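Local coordinates for protein endoglucanase A (Clostridium acetobutylicum, PDB 3IK2) that probably hydrolyses internal beta-1,4-glucosidic linkages of cellulose and related glucans, acting as a glycoside hydrolase family 44 endoglucanase, at residues V5-N10 with N439-I444; S309-T314 with L371-K376; Y70-E75 with A81-A86; Y158-Y163 with K173-D178. All blocks are in the same frame, centred on the assembly; numbering follows the deposited sequence.

Contact 1: V5-N10 with N439-I444; sequences VNIDTN and NKMDII
In the interior of the beta-sandwich domain, I7 faces M441 and I443 across the apolar filling; side chains, not backbone bonds, make the contact between these two segments. No hydrogen bond crosses, and the nearest CA atoms, those of T9 and M441, are 8.7 Å apart, too far for backbone pairing. I7 uses two branches. Its CG2, anti to the backbone N, lies 3.9 Å from M441 SD, the two side chains meeting at a slant. Its other branch runs out to CD1, which meets I443 CD1 tip to tip at 3.8 Å. M441 reaches across because its chain leaves the backbone extended (chi1 169°) and bends only at chi3, which carries CE aside. T9 CG2 comes up more loosely to the same sulfur, at 4.2 Å, while its OG1 bonds to S462 OG and a bound glycerol. Just beside it, D8 OD2 accepts from N10 N at 2.8 Å, an Asx turn where the strand run 5-8 ends. Strands 2-15 and 440-447 belong to one mixed sheet but are separated in it by 415-421 and 427-433; V460 of strand 454-461 touches both I7 and M441, and I7 also packs on V417 and C419.

Contact 2: S309-T314 with L371-K376; sequences SLWDST and LGVFGK
V373 sits against both L310 and W311, dividing its two methyl groups between them. CG2 comes to 3.6 Å from W311 CD1 and lies near NE1 as well, at the pyrrole end of the indole, the two side chains meeting at about a right angle. CG1, anti to the backbone N (chi1 173°), is turned instead to L310, 3.9 Å from its CD1 and almost as near its CB. F374 adds a lighter touch: its CB starts away from the loop, yet the ring swings back until CE1 is 4.3 Å from L310 CD1. The setting is the outer layer of the barrel. Helix 361-376 is the connection of the beta-alpha-beta crossover from strand 347-353 to strand 379-384, and residues 309-314 form a loop in the preceding connection. I332 of helix 331-342 touches both L310 and V373, and Y430 of the beta-sandwich domain reaches V373 and K376. Toward K376 the packing between the two segments thins, although the W311 ring also meets that of Y377. K376 NZ stands 5.6 Å from the centroid of the six-membered ring of W311, at most a weak cation-pi attraction, whereas D312 CB lies over the opposite face of the indole, 3.5 Å above its plane. Beyond it the chain turns outward: D312 OD1 accepts from T314 N, closing an Asx turn.

Contact 3: Y70-E75 with A81-A86; sequences YDVPKE and ASVYTA
The ring of Y70 is met at a slant by V83, whose CG1 lies 3.6 Å from CD1 and 4.0 Å from CG, so the near part of the phenol and not its hydroxyl end makes the touch. The ring of W66 is set edge to face with that of Y70, and I37 of strand 34-37 packs against both Y70 and V83. V83 CG1 stands anti to its own backbone N (chi1 166°), which aims this methyl at the tyrosine and leaves CG2 for V72. There the second half of the contact begins. V72 CG2 rests over the first turn of the helix, 3.8 Å from V83 CA and 4.2 Å from A86 CB. Its CG1 leans on the serine, 3.3 Å from S82 OG, an oxygen that is itself hydrogen-bonded to K76 O. The A86 methyl also lies close to the backbone, 3.6 Å from Y70 O. What brings Y70 and V72 to the same helix is the ending of helix 65-69 in a Schellman motif: D71, with positive phi (63°), is its C-prime residue, and V72 N returns to L67 O. The chain thus reverses and soon enters helix 82-93, with A81 at the N-cap position and T85 N bonded to A81 O at 2.8 Å. That helix follows strand 34-37 and precedes strand 99-103 along the chain, and Y70 and V72 pack on its start. L67 touches V72, S82 and V83; D71 is exposed.

Contact 4: Y158-Y163 with K173-D178; sequences YLVNKY and KGYSLD
Y175 is the residue of 173-178 that meets the helix, touching L159 and V160 from the second position of its strand. Ahead of it K173 precedes the strand, its NZ bonded to P97 O, and G174 opens the strand itself. Y175 then sends its ring outward from the barrel. L159 CD1 lies at the ring edge, close to its plane and 4.0 Å from CE1, the two side chains sliding past each other in opposite directions. The phenol oxygen lies over the helix: OH is 4.1 Å from L159 CB and 4.2 Å from V160 CG2. V101, L103 and V212 pack round the rest of the side chain. S176 points to the other side of the sheet, and its OG donates to D178 O in the carbonyl plane, nearly in line with the C=O (angle 159°). L177 is the centre of an inverse gamma turn, and the carboxylate of D178 is gripped by A105 N, G106 N, T43 OG1 and W184 NE1. Helix 152-163 thus packs, as the helix of a crossover, on the strand that follows it, 174-177, as in the helical layer of a TIM-like (beta/alpha)8 barrel.

How the contacts relate
All four contacts are largely buried and mainly apolar, and none is crossed by a hydrogen bond; what varies is the part of the fold they join. Contact 1 lies in the beta-sandwich, aliphatic branches and a sulfur meeting across the interior between non-adjacent strands. Contacts 2 and 3 lie in the barrel's helical layer and contact 4 between that layer and the barrel wall, each bringing an aromatic ring against aliphatic groups. Contact 2, about 18 Å from contact 1 between centres, is set where the barrel approaches the sandwich. Contacts 3 and 4, on the far side from contact 2, adjoin: T85 of helix 82-93 packs on Y158 and K162 of helix 152-163. Contact 3 is the more peripheral, its loop having exposed residues that take no part.

Contact 1: V5-N10 with N439-I444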
loop_
_atom_site.group_PDB
_atom_site.type_symbol
_atom_site.label_atom_id
_atom_site.label_comp_id
_atom_site.label_asym_id
_atom_site.label_seq_id
_atom_site.Cartn_x
_atom_site.Cartn_y
_atom_site.Cartn_z
ATOM N N VAL A 5 -6.048 -15.735 -24.595
ATOM C CA VAL A 5 -5.570 -14.449 -24.106
ATOM C C VAL A 5 -5.289 -13.560 -25.294
ATOM O O VAL A 5 -4.376 -13.821 -26.084
ATOM C CB VAL A 5 -4.277 -14.594 -23.300
ATOM C CG1 VAL A 5 -3.784 -13.188 -22.745
ATOM C CG2 VAL A 5 -4.463 -15.651 -22.198
ATOM N N ASN A 6 -6.070 -12.491 -25.371
ATOM C CA ASN A 6 -5.988 -11.501 -26.423
ATOM C C ASN A 6 -5.299 -10.222 -25.936
ATOM O O ASN A 6 -5.848 -9.460 -25.104
ATOM C CB ASN A 6 -7.393 -11.201 -26.954
ATOM C CG ASN A 6 -8.048 -12.423 -27.598
ATOM O OD1 ASN A 6 -7.380 -13.261 -28.205
ATOM N ND2 ASN A 6 -9.367 -12.516 -27.484
ATOM N N ILE A 7 -4.090 -10.004 -26.450
ATOM C CA ILE A 7 -3.307 -8.813 -26.119
ATOM C C ILE A 7 -3.342 -7.810 -27.289
ATOM O O ILE A 7 -3.201 -8.182 -28.451
ATOM C CB ILE A 7 -1.833 -9.199 -25.683
ATOM C CG1 ILE A 7 -1.878 -10.125 -24.461
ATOM C CG2 ILE A 7 -0.979 -7.978 -25.367
ATOM C CD1 ILE A 7 -0.622 -10.964 -24.244
ATOM N N ASP A 8 -3.545 -6.539 -26.973
ATOM C CA ASP A 8 -3.390 -5.477 -27.958
ATOM C C ASP A 8 -2.476 -4.394 -27.401
ATOM O O ASP A 8 -2.883 -3.653 -26.527
ATOM C CB ASP A 8 -4.758 -4.885 -28.322
ATOM C CG ASP A 8 -4.677 -3.839 -29.446
ATOM O OD1 ASP A 8 -5.741 -3.510 -30.012
ATOM O OD2 ASP A 8 -3.558 -3.347 -29.760
ATOM N N THR A 9 -1.252 -4.292 -27.914
ATOM C CA THR A 9 -0.275 -3.331 -27.362
ATOM C C THR A 9 -0.583 -1.867 -27.709
ATOM O O THR A 9 0.110 -0.961 -27.243
ATOM C CB THR A 9 1.192 -3.667 -27.745
ATOM O OG1 THR A 9 1.350 -3.567 -29.165
ATOM C CG2 THR A 9 1.573 -5.082 -27.278
ATOM N N ASN A 10 -1.639 -1.662 -28.501
ATOM C CA ASN A 10 -2.066 -0.338 -28.950
ATOM C C ASN A 10 -3.453 0.008 -28.424
ATOM O O ASN A 10 -4.043 1.000 -28.841
ATOM C CB ASN A 10 -2.043 -0.248 -30.494
ATOM C CG ASN A 10 -2.010 1.218 -31.028
ATOM O OD1 ASN A 10 -2.780 1.582 -31.932
ATOM N ND2 ASN A 10 -1.116 2.039 -30.478
ATOM N N ASN A 439 11.700 -3.459 -28.079
ATOM C CA ASN A 439 12.090 -4.849 -28.297
ATOM C C ASN A 439 11.271 -5.876 -27.492
ATOM O O ASN A 439 11.157 -7.025 -27.919
ATOM C CB ASN A 439 13.604 -5.067 -28.083
ATOM C CG ASN A 439 14.101 -6.450 -28.593
ATOM O OD1 ASN A 439 13.938 -6.814 -29.770
ATOM N ND2 ASN A 439 14.742 -7.195 -27.710
ATOM N N LYS A 440 10.672 -5.451 -26.369
ATOM C CA LYS A 440 10.064 -6.419 -25.444
ATOM C C LYS A 440 8.651 -6.185 -24.869
ATOM O O LYS A 440 8.234 -5.066 -24.587
ATOM C CB LYS A 440 11.029 -6.728 -24.308
ATOM C CG LYS A 440 10.924 -5.832 -23.143
ATOM C CD LYS A 440 11.666 -6.508 -22.049
ATOM C CE LYS A 440 12.072 -5.497 -21.049
ATOM N NZ LYS A 440 12.515 -6.218 -19.873
ATOM N N MET A 441 7.958 -7.293 -24.659
ATOM C CA MET A 441 6.692 -7.311 -23.970
ATOM C C MET A 441 6.765 -8.268 -22.785
ATOM O O MET A 441 7.353 -9.342 -22.888
ATOM C CB MET A 441 5.551 -7.720 -24.913
ATOM C CG MET A 441 4.281 -7.989 -24.126
ATOM S SD MET A 441 2.836 -8.402 -25.034
ATOM C CE MET A 441 3.428 -9.474 -26.317
ATOM N N ASP A 442 6.162 -7.860 -21.667
ATOM C CA ASP A 442 6.193 -8.624 -20.422
ATOM C C ASP A 442 4.787 -9.048 -20.107
ATOM O O ASP A 442 3.861 -8.246 -20.230
ATOM C CB ASP A 442 6.759 -7.800 -19.269
ATOM C CG ASP A 442 8.257 -7.629 -19.371
ATOM O OD1 ASP A 442 9.012 -8.532 -18.960
ATOM O OD2 ASP A 442 8.672 -6.577 -19.882
ATOM N N ILE A 443 4.625 -10.324 -19.755
ATOM C CA ILE A 443 3.302 -10.857 -19.483
ATOM C C ILE A 443 3.356 -11.596 -18.154
ATOM O O ILE A 443 4.255 -12.404 -17.927
ATOM C CB ILE A 443 2.797 -11.781 -20.615
ATOM C CG1 ILE A 443 2.921 -11.095 -21.978
ATOM C CG2 ILE A 443 1.346 -12.154 -20.395
ATOM C CD1 ILE A 443 2.841 -12.059 -23.168
ATOM N N ILE A 444 2.410 -11.292 -17.273
ATOM C CA ILE A 444 2.182 -12.110 -16.075
ATOM C C ILE A 444 0.981 -12.995 -16.317
ATOM O O ILE A 444 -0.101 -12.517 -16.702
ATOM C CB ILE A 444 1.939 -11.250 -14.789
ATOM C CG1 ILE A 444 3.085 -10.278 -14.562
ATOM C CG2 ILE A 444 1.733 -12.153 -13.525
ATOM C CD1 ILE A 444 4.414 -10.947 -14.219
#

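Contact 2: S309-T314 with L371-K376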
loop_
_atom_site.group_PDB
_atom_site.type_symbol
_atom_site.label_atom_id
_atom_site.label_comp_id
_atom_site.label_asym_id
_atom_site.label_seq_id
_atom_site.Cartn_x
_atom_site.Cartn_y
_atom_site.Cartn_z
ATOM N N SER A 309 -12.266 -8.558 -5.948
ATOM C CA SER A 309 -13.132 -7.519 -5.323
ATOM C C SER A 309 -12.617 -6.088 -5.504
ATOM O O SER A 309 -13.335 -5.117 -5.266
ATOM C CB SER A 309 -13.395 -7.816 -3.846
ATOM O OG SER A 309 -14.132 -9.034 -3.725
ATOM N N LEU A 310 -11.354 -5.958 -5.906
ATOM C CA LEU A 310 -10.796 -4.639 -6.197
ATOM C C LEU A 310 -11.246 -4.082 -7.562
ATOM O O LEU A 310 -11.269 -2.885 -7.741
ATOM C CB LEU A 310 -9.266 -4.709 -6.150
ATOM C CG LEU A 310 -8.560 -5.037 -4.846
ATOM C CD1 LEU A 310 -7.061 -5.334 -5.090
ATOM C CD2 LEU A 310 -8.748 -3.856 -3.895
ATOM N N TRP A 311 -11.598 -4.939 -8.521
ATOM C CA TRP A 311 -11.782 -4.465 -9.914
ATOM C C TRP A 311 -12.974 -5.049 -10.717
ATOM O O TRP A 311 -13.399 -4.422 -11.667
ATOM C CB TRP A 311 -10.491 -4.688 -10.726
ATOM C CG TRP A 311 -10.211 -6.169 -11.011
ATOM C CD1 TRP A 311 -9.440 -7.021 -10.256
ATOM C CD2 TRP A 311 -10.707 -6.952 -12.108
ATOM N NE1 TRP A 311 -9.427 -8.273 -10.817
ATOM C CE2 TRP A 311 -10.203 -8.258 -11.952
ATOM C CE3 TRP A 311 -11.520 -6.670 -13.221
ATOM C CZ2 TRP A 311 -10.484 -9.290 -12.875
ATOM C CZ3 TRP A 311 -11.825 -7.706 -14.128
ATOM C CH2 TRP A 311 -11.305 -8.993 -13.946
ATOM N N ASP A 312 -13.476 -6.224 -10.328
ATOM C CA ASP A 312 -14.373 -7.089 -11.138
ATOM C C ASP A 312 -15.838 -7.012 -10.662
ATOM O O ASP A 312 -16.176 -7.529 -9.602
ATOM C CB ASP A 312 -13.844 -8.542 -11.045
ATOM C CG ASP A 312 -14.691 -9.572 -11.798
ATOM O OD1 ASP A 312 -15.554 -9.198 -12.601
ATOM O OD2 ASP A 312 -14.482 -10.789 -11.568
ATOM N N SER A 313 -16.705 -6.397 -11.456
ATOM C CA SER A 313 -18.105 -6.200 -11.084
ATOM C C SER A 313 -18.928 -7.482 -11.115
ATOM O O SER A 313 -20.041 -7.537 -10.602
ATOM C CB SER A 313 -18.759 -5.117 -11.953
ATOM O OG SER A 313 -19.044 -5.607 -13.252
ATOM N N THR A 314 -18.361 -8.533 -11.697
ATOM C CA THR A 314 -19.018 -9.820 -11.787
ATOM C C THR A 314 -18.681 -10.743 -10.617
ATOM O O THR A 314 -19.230 -11.827 -10.495
ATOM C CB THR A 314 -18.696 -10.519 -13.121
ATOM O OG1 THR A 314 -17.323 -10.931 -13.130
ATOM C CG2 THR A 314 -18.977 -9.581 -14.299
ATOM N N LEU A 371 -0.610 -7.079 -7.193
ATOM C CA LEU A 371 0.383 -6.217 -7.880
ATOM C C LEU A 371 0.005 -5.922 -9.324
ATOM O O LEU A 371 0.129 -4.782 -9.759
ATOM C CB LEU A 371 1.794 -6.822 -7.824
ATOM C CG LEU A 371 2.329 -6.901 -6.379
ATOM C CD1 LEU A 371 3.621 -7.754 -6.291
ATOM C CD2 LEU A 371 2.526 -5.489 -5.753
ATOM N N GLY A 372 -0.490 -6.933 -10.053
ATOM C CA GLY A 372 -1.069 -6.730 -11.406
ATOM C C GLY A 372 -2.239 -5.756 -11.413
ATOM O O GLY A 372 -2.268 -4.803 -12.217
ATOM N N VAL A 373 -3.180 -5.981 -10.494
ATOM C CA VAL A 373 -4.340 -5.091 -10.297
ATOM C C VAL A 373 -3.984 -3.620 -10.056
ATOM O O VAL A 373 -4.541 -2.724 -10.720
ATOM C CB VAL A 373 -5.277 -5.585 -9.138
ATOM C CG1 VAL A 373 -6.366 -4.559 -8.864
ATOM C CG2 VAL A 373 -5.929 -6.925 -9.500
ATOM N N PHE A 374 -3.100 -3.375 -9.081
ATOM C CA PHE A 374 -2.626 -2.023 -8.762
ATOM C C PHE A 374 -2.087 -1.336 -10.027
ATOM O O PHE A 374 -2.331 -0.157 -10.247
ATOM C CB PHE A 374 -1.504 -2.004 -7.713
ATOM C CG PHE A 374 -1.859 -2.578 -6.375
ATOM C CD1 PHE A 374 -3.155 -2.562 -5.888
ATOM C CD2 PHE A 374 -0.849 -3.111 -5.565
ATOM C CE1 PHE A 374 -3.454 -3.103 -4.624
ATOM C CE2 PHE A 374 -1.139 -3.643 -4.308
ATOM C CZ PHE A 374 -2.446 -3.638 -3.837
ATOM N N GLY A 375 -1.328 -2.080 -10.826
ATOM C CA GLY A 375 -0.736 -1.553 -12.039
ATOM C C GLY A 375 -1.726 -1.355 -13.168
ATOM O O GLY A 375 -1.618 -0.408 -13.917
ATOM N N LYS A 376 -2.678 -2.264 -13.308
ATOM C CA LYS A 376 -3.649 -2.167 -14.382
ATOM C C LYS A 376 -4.693 -1.087 -14.116
ATOM O O LYS A 376 -5.131 -0.383 -15.040
ATOM C CB LYS A 376 -4.325 -3.522 -14.639
ATOM C CG LYS A 376 -5.457 -3.467 -15.671
ATOM C CD LYS A 376 -5.897 -4.878 -15.977
ATOM C CE LYS A 376 -7.033 -4.932 -16.997
ATOM N NZ LYS A 376 -7.515 -6.340 -17.048
#

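Contact 3: Y70-E75 with A81-A86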
loop_
_atom_site.group_PDB
_atom_site.type_symbol
_atom_site.label_atom_id
_atom_site.label_comp_id
_atom_site.label_asym_id
_atom_site.label_seq_id
_atom_site.Cartn_x
_atom_site.Cartn_y
_atom_site.Cartn_z
ATOM N N TYR A 70 14.004 -0.259 13.752
ATOM C CA TYR A 70 14.684 0.430 12.642
ATOM C C TYR A 70 16.210 0.445 12.797
ATOM O O TYR A 70 16.912 1.089 12.019
ATOM C CB TYR A 70 14.057 1.818 12.401
ATOM C CG TYR A 70 12.653 1.662 11.846
ATOM C CD1 TYR A 70 11.535 1.734 12.666
ATOM C CD2 TYR A 70 12.453 1.375 10.495
ATOM C CE1 TYR A 70 10.229 1.537 12.137
ATOM C CE2 TYR A 70 11.154 1.165 9.960
ATOM C CZ TYR A 70 10.057 1.240 10.789
ATOM O OH TYR A 70 8.802 1.043 10.252
ATOM N N ASP A 71 16.717 -0.298 13.790
ATOM C CA ASP A 71 18.151 -0.598 13.891
ATOM C C ASP A 71 18.987 0.667 14.081
ATOM O O ASP A 71 20.086 0.796 13.538
ATOM C CB ASP A 71 18.612 -1.365 12.648
ATOM C CG ASP A 71 17.897 -2.691 12.487
ATOM O OD1 ASP A 71 17.867 -3.470 13.465
ATOM O OD2 ASP A 71 17.370 -2.984 11.384
ATOM N N VAL A 72 18.430 1.594 14.859
ATOM C CA VAL A 72 19.090 2.828 15.248
ATOM C C VAL A 72 20.207 2.445 16.225
ATOM O O VAL A 72 19.936 1.743 17.197
ATOM C CB VAL A 72 18.079 3.774 15.956
ATOM C CG1 VAL A 72 18.734 5.077 16.367
ATOM C CG2 VAL A 72 16.847 4.021 15.070
ATOM N N PRO A 73 21.449 2.900 15.977
ATOM C CA PRO A 73 22.517 2.594 16.952
ATOM C C PRO A 73 22.327 3.354 18.274
ATOM O O PRO A 73 21.737 4.463 18.303
ATOM C CB PRO A 73 23.795 3.025 16.231
ATOM C CG PRO A 73 23.348 4.023 15.187
ATOM C CD PRO A 73 21.931 3.699 14.832
ATOM N N LYS A 74 22.814 2.777 19.365
ATOM C CA LYS A 74 22.500 3.348 20.682
ATOM C C LYS A 74 22.931 4.807 20.835
ATOM O O LYS A 74 22.332 5.560 21.584
ATOM C CB LYS A 74 22.941 2.436 21.855
ATOM C CG LYS A 74 24.318 2.658 22.373
ATOM C CD LYS A 74 24.706 1.525 23.269
ATOM C CE LYS A 74 26.214 1.447 23.393
ATOM N NZ LYS A 74 26.576 0.084 23.830
ATOM N N GLU A 75 23.928 5.226 20.072
ATOM C CA GLU A 75 24.410 6.596 20.195
ATOM C C GLU A 75 23.572 7.603 19.391
ATOM O O GLU A 75 23.741 8.814 19.520
ATOM C CB GLU A 75 25.904 6.664 19.871
ATOM C CG GLU A 75 26.243 6.655 18.424
ATOM C CD GLU A 75 26.275 5.260 17.788
ATOM O OE1 GLU A 75 26.218 4.214 18.510
ATOM O OE2 GLU A 75 26.362 5.229 16.529
ATOM N N ALA A 81 14.511 12.278 15.294
ATOM C CA ALA A 81 14.077 11.569 14.099
ATOM C C ALA A 81 15.031 10.466 13.651
ATOM O O ALA A 81 14.961 9.993 12.517
ATOM C CB ALA A 81 13.770 12.551 12.959
ATOM N N SER A 82 15.898 10.023 14.552
ATOM C CA SER A 82 16.859 8.961 14.216
ATOM C C SER A 82 16.189 7.693 13.647
ATOM O O SER A 82 16.778 6.998 12.820
ATOM C CB SER A 82 17.776 8.629 15.410
ATOM O OG SER A 82 17.089 7.886 16.407
ATOM N N VAL A 83 14.965 7.405 14.084
ATOM C CA VAL A 83 14.198 6.300 13.546
ATOM C C VAL A 83 13.908 6.534 12.042
ATOM O O VAL A 83 14.127 5.650 11.205
ATOM C CB VAL A 83 12.880 6.080 14.372
ATOM C CG1 VAL A 83 11.875 5.163 13.636
ATOM C CG2 VAL A 83 13.168 5.557 15.815
ATOM N N TYR A 84 13.417 7.734 11.719
ATOM C CA TYR A 84 13.083 8.141 10.335
ATOM C C TYR A 84 14.322 8.336 9.454
ATOM O O TYR A 84 14.302 8.019 8.259
ATOM C CB TYR A 84 12.207 9.404 10.336
ATOM C CG TYR A 84 10.752 9.157 10.727
ATOM C CD1 TYR A 84 9.716 9.710 9.983
ATOM C CD2 TYR A 84 10.418 8.378 11.836
ATOM C CE1 TYR A 84 8.395 9.511 10.331
ATOM C CE2 TYR A 84 9.100 8.153 12.184
ATOM C CZ TYR A 84 8.093 8.732 11.426
ATOM O OH TYR A 84 6.780 8.542 11.771
ATOM N N THR A 85 15.401 8.870 10.019
ATOM C CA THR A 85 16.622 8.965 9.232
ATOM C C THR A 85 17.284 7.586 8.993
ATOM O O THR A 85 17.765 7.306 7.894
ATOM C CB THR A 85 17.570 10.124 9.701
ATOM O OG1 THR A 85 18.094 9.861 11.005
ATOM C CG2 THR A 85 16.799 11.464 9.740
ATOM N N ALA A 86 17.233 6.680 9.962
ATOM C CA ALA A 86 17.706 5.313 9.687
ATOM C C ALA A 86 16.856 4.711 8.550
ATOM O O ALA A 86 17.393 4.162 7.589
ATOM C CB ALA A 86 17.642 4.431 10.942
#

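Contact 4: Y158-Y163 with K173-D178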
loop_
_atom_site.group_PDB
_atom_site.type_symbol
_atom_site.label_atom_id
_atom_site.label_comp_id
_atom_site.label_asym_id
_atom_site.label_seq_id
_atom_site.Cartn_x
_atom_site.Cartn_y
_atom_site.Cartn_z
ATOM N N TYR A 158 13.360 19.344 9.815
ATOM C CA TYR A 158 14.556 18.564 10.146
ATOM C C TYR A 158 14.864 17.569 9.026
ATOM O O TYR A 158 16.011 17.383 8.649
ATOM C CB TYR A 158 14.372 17.819 11.487
ATOM C CG TYR A 158 15.565 16.948 11.859
ATOM C CD1 TYR A 158 16.597 17.448 12.647
ATOM C CD2 TYR A 158 15.665 15.637 11.401
ATOM C CE1 TYR A 158 17.692 16.679 12.964
ATOM C CE2 TYR A 158 16.766 14.865 11.687
ATOM C CZ TYR A 158 17.772 15.388 12.476
ATOM O OH TYR A 158 18.850 14.607 12.787
ATOM N N LEU A 159 13.824 16.937 8.499
ATOM C CA LEU A 159 13.976 15.913 7.481
ATOM C C LEU A 159 14.423 16.512 6.152
ATOM O O LEU A 159 15.297 15.974 5.472
ATOM C CB LEU A 159 12.676 15.089 7.332
ATOM C CG LEU A 159 12.265 14.226 8.542
ATOM C CD1 LEU A 159 10.822 13.720 8.391
ATOM C CD2 LEU A 159 13.219 13.037 8.756
ATOM N N VAL A 160 13.821 17.635 5.787
ATOM C CA VAL A 160 14.148 18.336 4.542
ATOM C C VAL A 160 15.551 18.944 4.640
ATOM O O VAL A 160 16.302 18.981 3.656
ATOM C CB VAL A 160 13.079 19.409 4.210
ATOM C CG1 VAL A 160 13.547 20.347 3.053
ATOM C CG2 VAL A 160 11.777 18.712 3.855
ATOM N N ASN A 161 15.899 19.419 5.830
ATOM C CA ASN A 161 17.253 19.912 6.053
ATOM C C ASN A 161 18.293 18.828 5.753
ATOM O O ASN A 161 19.328 19.105 5.157
ATOM C CB ASN A 161 17.437 20.448 7.478
ATOM C CG ASN A 161 18.936 20.771 7.799
ATOM O OD1 ASN A 161 19.717 19.879 8.188
ATOM N ND2 ASN A 161 19.315 22.027 7.620
ATOM N N LYS A 162 18.000 17.599 6.173
ATOM C CA LYS A 162 18.897 16.468 5.923
ATOM C C LYS A 162 18.902 16.018 4.464
ATOM O O LYS A 162 19.956 15.840 3.863
ATOM C CB LYS A 162 18.580 15.312 6.874
ATOM C CG LYS A 162 19.569 14.166 6.810
ATOM C CD LYS A 162 19.447 13.313 8.063
ATOM C CE LYS A 162 20.776 12.664 8.424
ATOM N NZ LYS A 162 21.351 11.794 7.347
ATOM N N TYR A 163 17.718 15.863 3.882
ATOM C CA TYR A 163 17.587 15.176 2.601
ATOM C C TYR A 163 17.295 16.097 1.415
ATOM O O TYR A 163 17.465 15.693 0.266
ATOM C CB TYR A 163 16.503 14.092 2.702
ATOM C CG TYR A 163 16.833 12.995 3.708
ATOM C CD1 TYR A 163 17.993 12.217 3.566
ATOM C CD2 TYR A 163 15.986 12.733 4.807
ATOM C CE1 TYR A 163 18.303 11.220 4.461
ATOM C CE2 TYR A 163 16.299 11.705 5.726
ATOM C CZ TYR A 163 17.461 10.964 5.532
ATOM O OH TYR A 163 17.803 9.952 6.389
ATOM N N LYS A 173 9.652 11.578 -0.389
ATOM C CA LYS A 173 8.650 11.993 -1.336
ATOM C C LYS A 173 7.248 12.163 -0.760
ATOM O O LYS A 173 6.507 13.043 -1.224
ATOM C CB LYS A 173 8.651 11.066 -2.543
ATOM C CG LYS A 173 9.760 11.357 -3.560
ATOM C CD LYS A 173 9.646 10.442 -4.759
ATOM C CE LYS A 173 10.736 10.741 -5.811
ATOM N NZ LYS A 173 12.063 10.170 -5.404
ATOM N N GLY A 174 6.884 11.313 0.219
ATOM C CA GLY A 174 5.511 11.266 0.774
ATOM C C GLY A 174 5.388 11.361 2.290
ATOM O O GLY A 174 6.243 10.864 3.041
ATOM N N TYR A 175 4.325 12.016 2.737
ATOM C CA TYR A 175 4.005 12.146 4.168
ATOM C C TYR A 175 2.609 11.632 4.424
ATOM O O TYR A 175 1.658 12.034 3.761
ATOM C CB TYR A 175 4.137 13.611 4.668
ATOM C CG TYR A 175 5.582 14.052 4.689
ATOM C CD1 TYR A 175 6.371 13.885 5.843
ATOM C CD2 TYR A 175 6.175 14.637 3.553
ATOM C CE1 TYR A 175 7.732 14.253 5.855
ATOM C CE2 TYR A 175 7.512 15.009 3.559
ATOM C CZ TYR A 175 8.279 14.812 4.711
ATOM O OH TYR A 175 9.587 15.202 4.692
ATOM N N SER A 176 2.486 10.746 5.401
ATOM C CA SER A 176 1.179 10.223 5.788
ATOM C C SER A 176 0.617 11.089 6.915
ATOM O O SER A 176 1.350 11.478 7.854
ATOM C CB SER A 176 1.244 8.749 6.227
ATOM O OG SER A 176 -0.063 8.251 6.560
ATOM N N LEU A 177 -0.665 11.409 6.796
ATOM C CA LEU A 177 -1.402 12.194 7.802
ATOM C C LEU A 177 -1.833 11.229 8.931
ATOM O O LEU A 177 -3.001 10.790 8.991
ATOM C CB LEU A 177 -2.595 12.901 7.143
ATOM C CG LEU A 177 -2.444 14.217 6.313
ATOM C CD1 LEU A 177 -1.002 14.719 6.019
ATOM C CD2 LEU A 177 -3.300 14.231 5.057
ATOM N N ASP A 178 -0.877 10.901 9.818
ATOM C CA ASP A 178 -1.100 9.918 10.887
ATOM C C ASP A 178 -1.532 8.548 10.324
ATOM O O ASP A 178 -1.095 8.147 9.247
ATOM C CB ASP A 178 -2.094 10.459 11.957
ATOM C CG ASP A 178 -1.884 9.836 13.330
ATOM O OD1 ASP A 178 -2.144 8.611 13.477
ATOM O OD2 ASP A 178 -1.479 10.579 14.265
#